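Local coordinates for putative hydrogenase expression/formation protein hupG (Rhodopseudomonas palustris, PDB 2QSI), which is of unknown function but, as a HupG/HyaE-family protein related to thioredoxins, is probably involved in the expression or maturation of hydrogenase, at residues Asp26-His31 against Val69-Ala74; Val55-Leu60 against Pro91-Val96. One frame throughout, in Å; residues are numbered along the deposited sequence.

Interaction 1. Residues Asp26-His31 against Val69-Ala74; sequences DDFIAH and VAAEVA
Phe28 brings the far end of its ring to Val69 and Ala71, joining the short helix 25-30 to strand 68-73, an inner strand of the thioredoxin-like sheet. The helix segment runs nearly antiparallel to the strand, at 165°, with the axes 10.5 Å apart at closest approach, and this one aromatic side chain spans the gap.

The apolar contacts are made by the far end of the ring. Phe28 CE2 lies 3.6 Å from Ala71 CB, while CZ of Phe28 sits 3.9 Å from Val69 CG2. Both methyl groups meet the ring obliquely. With CG anti to the backbone N (chi1 -178°), the phenyl group stands out from the helix toward the strand, and Val69 reaches back from the opposite direction. Ala71 presents only a methyl group here, consistent with the ring's close approach to the strand backbone. Val20 and Val36 from the two flanking strands also touch Phe28, so its ring packs across three strands.

No hydrogen bond links the two segments; the helix is held by bonds within it, the strand by bonds to its neighbours. Within the helix, Ala30 N bonds to Asp26 O at 3.0 Å, and on the sheet Val69 and Ala71 pair with strand 35-40. Ala70 points away from the helix and packs on Leu57 and Ile61 of helix 50-62, on the opposite face of the sheet.

The charged residues of the two segments take no part in the contact. Asp26 forms a salt bridge to Arg84, which ties the start of the segment to helix 78-85, and Glu72 forms one to Arg41.

Polar backbone nevertheless comes close to the aromatic group between its two apolar neighbours: Phe28 CZ is 3.7 Å from Ala70 O, also at an oblique angle to the ring.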
loop_
_atom_site.group_PDB
_atom_site.type_symbol
_atom_site.label_atom_id
_atom_site.label_comp_id
_atom_site.label_asym_id
_atom_site.label_seq_id
_atom_site.Cartn_x
_atom_site.Cartn_y
_atom_site.Cartn_z
ATOM N N ASP A 26 -2.671 10.770 0.934
ATOM C CA ASP A 26 -3.069 9.519 0.233
ATOM C C ASP A 26 -2.573 9.505 -1.193
ATOM O O ASP A 26 -1.905 8.551 -1.620
ATOM C CB ASP A 26 -4.585 9.300 0.222
ATOM C CG ASP A 26 -5.140 8.990 1.588
ATOM O OD1 ASP A 26 -4.408 8.561 2.495
ATOM O OD2 ASP A 26 -6.322 9.210 1.781
ATOM N N ASP A 27 -2.918 10.547 -1.945
ATOM C CA ASP A 27 -2.513 10.619 -3.342
ATOM C C ASP A 27 -0.986 10.781 -3.465
ATOM O O ASP A 27 -0.378 10.224 -4.394
ATOM C CB ASP A 27 -3.253 11.737 -4.112
ATOM C CG ASP A 27 -4.781 11.570 -4.121
ATOM O OD1 ASP A 27 -5.323 10.447 -3.995
ATOM O OD2 ASP A 27 -5.462 12.598 -4.283
ATOM N N PHE A 28 -0.347 11.498 -2.533
ATOM C CA PHE A 28 1.118 11.625 -2.573
ATOM C C PHE A 28 1.785 10.246 -2.602
ATOM O O PHE A 28 2.665 9.983 -3.404
ATOM C CB PHE A 28 1.655 12.431 -1.371
ATOM C CG PHE A 28 3.121 12.620 -1.418
ATOM C CD1 PHE A 28 3.679 13.514 -2.307
ATOM C CD2 PHE A 28 3.965 11.858 -0.622
ATOM C CE1 PHE A 28 5.065 13.659 -2.396
ATOM C CE2 PHE A 28 5.365 11.997 -0.724
ATOM C CZ PHE A 28 5.896 12.882 -1.612
ATOM N N ILE A 29 1.353 9.377 -1.705
ATOM C CA ILE A 29 1.955 8.080 -1.547
ATOM C C ILE A 29 1.600 7.217 -2.711
ATOM O O ILE A 29 2.467 6.600 -3.332
ATOM C CB ILE A 29 1.486 7.371 -0.249
ATOM C CG1 ILE A 29 1.922 8.171 0.949
ATOM C CG2 ILE A 29 2.078 5.947 -0.169
ATOM C CD1 ILE A 29 1.544 7.566 2.286
ATOM N N ALA A 30 0.317 7.172 -3.011
ATOM C CA ALA A 30 -0.176 6.146 -3.924
ATOM C C ALA A 30 0.455 6.312 -5.317
ATOM O O ALA A 30 0.802 5.307 -5.968
ATOM C CB ALA A 30 -1.696 6.171 -3.967
ATOM N N HIS A 31 0.683 7.562 -5.741
ATOM C CA HIS A 31 1.257 7.842 -7.085
ATOM C C HIS A 31 2.732 8.348 -7.152
ATOM O O HIS A 31 3.174 8.907 -8.176
ATOM C CB HIS A 31 0.325 8.790 -7.806
ATOM C CG HIS A 31 -1.097 8.320 -7.816
ATOM N ND1 HIS A 31 -1.514 7.225 -8.538
ATOM C CD2 HIS A 31 -2.194 8.791 -7.178
ATOM C CE1 HIS A 31 -2.812 7.048 -8.355
ATOM N NE2 HIS A 31 -3.251 7.998 -7.546
ATOM N N VAL A 69 11.291 8.976 -1.914
ATOM C CA VAL A 69 10.810 10.337 -1.996
ATOM C C VAL A 69 10.341 10.730 -0.610
ATOM O O VAL A 69 9.881 9.874 0.153
ATOM C CB VAL A 69 9.684 10.497 -3.001
ATOM C CG1 VAL A 69 8.467 9.744 -2.561
ATOM C CG2 VAL A 69 9.347 11.978 -3.172
ATOM N N ALA A 70 10.537 11.993 -0.245
ATOM C CA ALA A 70 10.237 12.425 1.123
ATOM C C ALA A 70 9.089 13.410 1.157
ATOM O O ALA A 70 8.861 14.175 0.215
ATOM C CB ALA A 70 11.491 13.057 1.801
ATOM N N ALA A 71 8.375 13.396 2.255
ATOM C CA ALA A 71 7.404 14.421 2.595
ATOM C C ALA A 71 7.382 14.603 4.112
ATOM O O ALA A 71 7.462 13.640 4.874
ATOM C CB ALA A 71 6.005 14.058 2.126
ATOM N N GLU A 72 7.221 15.855 4.524
ATOM C CA GLU A 72 7.054 16.219 5.931
ATOM C C GLU A 72 5.566 16.235 6.230
ATOM O O GLU A 72 4.771 16.688 5.409
ATOM C CB GLU A 72 7.659 17.591 6.222
ATOM C CG GLU A 72 7.503 18.006 7.678
ATOM C CD GLU A 72 8.284 19.225 8.067
ATOM O OE1 GLU A 72 9.344 19.512 7.443
ATOM O OE2 GLU A 72 7.859 19.886 9.046
ATOM N N VAL A 73 5.207 15.712 7.391
ATOM C CA VAL A 73 3.837 15.680 7.862
ATOM C C VAL A 73 3.469 17.020 8.507
ATOM O O VAL A 73 4.155 17.500 9.421
ATOM C CB VAL A 73 3.626 14.488 8.837
ATOM C CG1 VAL A 73 2.212 14.436 9.370
ATOM C CG2 VAL A 73 3.945 13.150 8.103
ATOM N N ALA A 74 2.396 17.624 8.008
ATOM C CA ALA A 74 1.825 18.860 8.604
ATOM C C ALA A 74 1.495 18.646 10.109
ATOM O O ALA A 74 1.112 17.547 10.551
ATOM C CB ALA A 74 0.576 19.329 7.784
#

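Interaction 2. Residues Val55-Leu60 against Pro91-Val96; sequences VVLPEL and PSLAVV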
loop_
_atom_site.group_PDB
_atom_site.type_symbol
_atom_site.label_atom_id
_atom_site.label_comp_id
_atom_site.label_asym_id
_atom_site.label_seq_id
_atom_site.Cartn_x
_atom_site.Cartn_y
_atom_site.Cartn_z
ATOM N N VAL A 55 17.454 18.388 8.164
ATOM C CA VAL A 55 18.608 18.753 7.332
ATOM C C VAL A 55 19.189 17.517 6.689
ATOM O O VAL A 55 19.581 17.568 5.528
ATOM C CB VAL A 55 19.718 19.584 8.087
ATOM C CG1 VAL A 55 19.144 20.838 8.713
ATOM C CG2 VAL A 55 20.411 18.775 9.123
ATOM N N VAL A 56 19.212 16.392 7.388
ATOM C CA VAL A 56 19.738 15.164 6.786
ATOM C C VAL A 56 18.793 14.395 5.876
ATOM O O VAL A 56 19.238 13.594 5.052
ATOM C CB VAL A 56 20.397 14.187 7.819
ATOM C CG1 VAL A 56 21.511 14.935 8.567
ATOM C CG2 VAL A 56 19.405 13.549 8.767
ATOM N N LEU A 57 17.514 14.687 5.950
ATOM C CA LEU A 57 16.522 13.871 5.233
ATOM C C LEU A 57 16.774 13.892 3.713
ATOM O O LEU A 57 16.789 12.827 3.087
ATOM C CB LEU A 57 15.110 14.345 5.568
ATOM C CG LEU A 57 13.912 13.718 4.858
ATOM C CD1 LEU A 57 13.919 12.187 4.962
ATOM C CD2 LEU A 57 12.680 14.322 5.439
ATOM N N PRO A 58 17.000 15.094 3.113
ATOM C CA PRO A 58 17.266 15.094 1.667
ATOM C C PRO A 58 18.555 14.350 1.299
ATOM O O PRO A 58 18.611 13.752 0.239
ATOM C CB PRO A 58 17.355 16.592 1.307
ATOM C CG PRO A 58 17.263 17.322 2.533
ATOM C CD PRO A 58 16.877 16.449 3.646
ATOM N N GLU A 59 19.533 14.300 2.197
ATOM C CA GLU A 59 20.795 13.546 1.960
ATOM C C GLU A 59 20.519 12.058 1.991
ATOM O O GLU A 59 21.044 11.297 1.174
ATOM C CB GLU A 59 21.876 13.873 2.987
ATOM C CG GLU A 59 22.415 15.297 2.876
ATOM C CD GLU A 59 23.590 15.478 1.932
ATOM O OE1 GLU A 59 23.791 14.683 1.009
ATOM O OE2 GLU A 59 24.277 16.493 2.087
ATOM N N LEU A 60 19.627 11.652 2.905
ATOM C CA LEU A 60 19.193 10.242 2.979
ATOM C C LEU A 60 18.452 9.784 1.734
ATOM O O LEU A 60 18.724 8.696 1.209
ATOM C CB LEU A 60 18.273 10.041 4.171
ATOM C CG LEU A 60 17.956 8.647 4.662
ATOM C CD1 LEU A 60 19.188 7.694 4.680
ATOM C CD2 LEU A 60 17.331 8.802 6.090
ATOM N N PRO A 91 10.730 13.114 17.032
ATOM C CA PRO A 91 10.696 12.989 15.569
ATOM C C PRO A 91 10.894 11.522 15.159
ATOM O O PRO A 91 11.479 10.733 15.918
ATOM C CB PRO A 91 11.867 13.860 15.104
ATOM C CG PRO A 91 12.789 13.927 16.288
ATOM C CD PRO A 91 11.996 13.675 17.530
ATOM N N SER A 92 10.359 11.162 14.000
ATOM C CA SER A 92 10.513 9.851 13.406
ATOM C C SER A 92 10.506 9.975 11.873
ATOM O O SER A 92 9.945 10.915 11.330
ATOM C CB SER A 92 9.328 8.912 13.796
ATOM O OG SER A 92 9.434 8.439 15.134
ATOM N N LEU A 93 11.105 8.986 11.217
ATOM C CA LEU A 93 10.816 8.679 9.815
ATOM C C LEU A 93 9.946 7.407 9.708
ATOM O O LEU A 93 10.311 6.347 10.253
ATOM C CB LEU A 93 12.106 8.457 9.054
ATOM C CG LEU A 93 13.123 9.580 9.120
ATOM C CD1 LEU A 93 14.330 9.233 8.263
ATOM C CD2 LEU A 93 12.455 10.861 8.585
ATOM N N ALA A 94 8.836 7.481 8.990
ATOM C CA ALA A 94 8.055 6.289 8.657
ATOM C C ALA A 94 8.291 5.989 7.184
ATOM O O ALA A 94 8.033 6.853 6.347
ATOM C CB ALA A 94 6.572 6.525 8.915
ATOM N N VAL A 95 8.801 4.770 6.890
ATOM C CA VAL A 95 9.100 4.329 5.527
ATOM C C VAL A 95 7.913 3.494 5.044
ATOM O O VAL A 95 7.594 2.438 5.633
ATOM C CB VAL A 95 10.402 3.555 5.467
ATOM C CG1 VAL A 95 10.751 3.207 4.014
ATOM C CG2 VAL A 95 11.530 4.370 6.129
ATOM N N VAL A 96 7.271 3.957 3.981
ATOM C CA VAL A 96 5.971 3.416 3.563
ATOM C C VAL A 96 6.014 2.964 2.100
ATOM O O VAL A 96 6.372 3.753 1.230
ATOM C CB VAL A 96 4.869 4.471 3.683
ATOM C CG1 VAL A 96 3.550 3.900 3.186
ATOM C CG2 VAL A 96 4.706 4.988 5.132
#
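Leu93 meets Leu57 and Leu60 with a different methyl for each, and this branched contact fastens helix 50-62 to strand 92-106. CD1 of Leu93 reaches CD2 of Leu60 tip to tip at 3.7 Å. Its other branch, CD2 of Leu93, slides past CD1 of Leu57 in the opposite direction, 4.1 Å away. Leu93 holds CG anti to its carbonyl carbon (chi1 -55°) and extends CD1 away from the backbone, which brings the fork at CG up to the two helix residues.

Leu57 and Leu60 stand three residues apart, nearly one helical turn, and both project toward the strand. The helix is kinked between them, where the nitrogens of Pro58 and Glu59 lack a bond to the preceding turn; helical bonding resumes with Leu60 N to Val56 O at 2.9 Å.

Further out, Phe39 of strand 35-40 touches both Leu57 and Leu93, and Leu53 adds a third residue of helix 50-62 against Leu93. The strand itself is fixed on two sides. Ser92, Ala94 and Val96 pair with strand 35-40, and residues 92-96 form an antiparallel ladder with a strand of the second subunit, whose Ile118 packs on Leu60. Just ahead of the strand, Pro91 follows a cis peptide bond, the cis-proline characteristic of thioredoxin-like folds, next to Cys90 of the dithiothreitol pocket.

All three leucines are buried and no hydrogen bond crosses between the segments, so attachment here depends on the fit of branched aliphatic groups and exclusion of water.

Interactions 1 and 2 lie on opposite faces of one thioredoxin-like sheet, their centres about 12 Å apart. Along the chain their segments alternate: 26-31, 55-60, 69-74, then 91-96. Strand 35-40 runs between the two contacted strands, parallel to 68-73 and antiparallel to 92-106. The contacts meet directly through Ala70 CB and Leu57 CG, 4.0 Å apart, where the strand of interaction 1 turns a residue to the helix of interaction 2. Ile29 CG2 and Val96 CG1, 4.2 Å apart, touch from the other side. Together they attach a helix to each face of a sheet that continues into the second subunit.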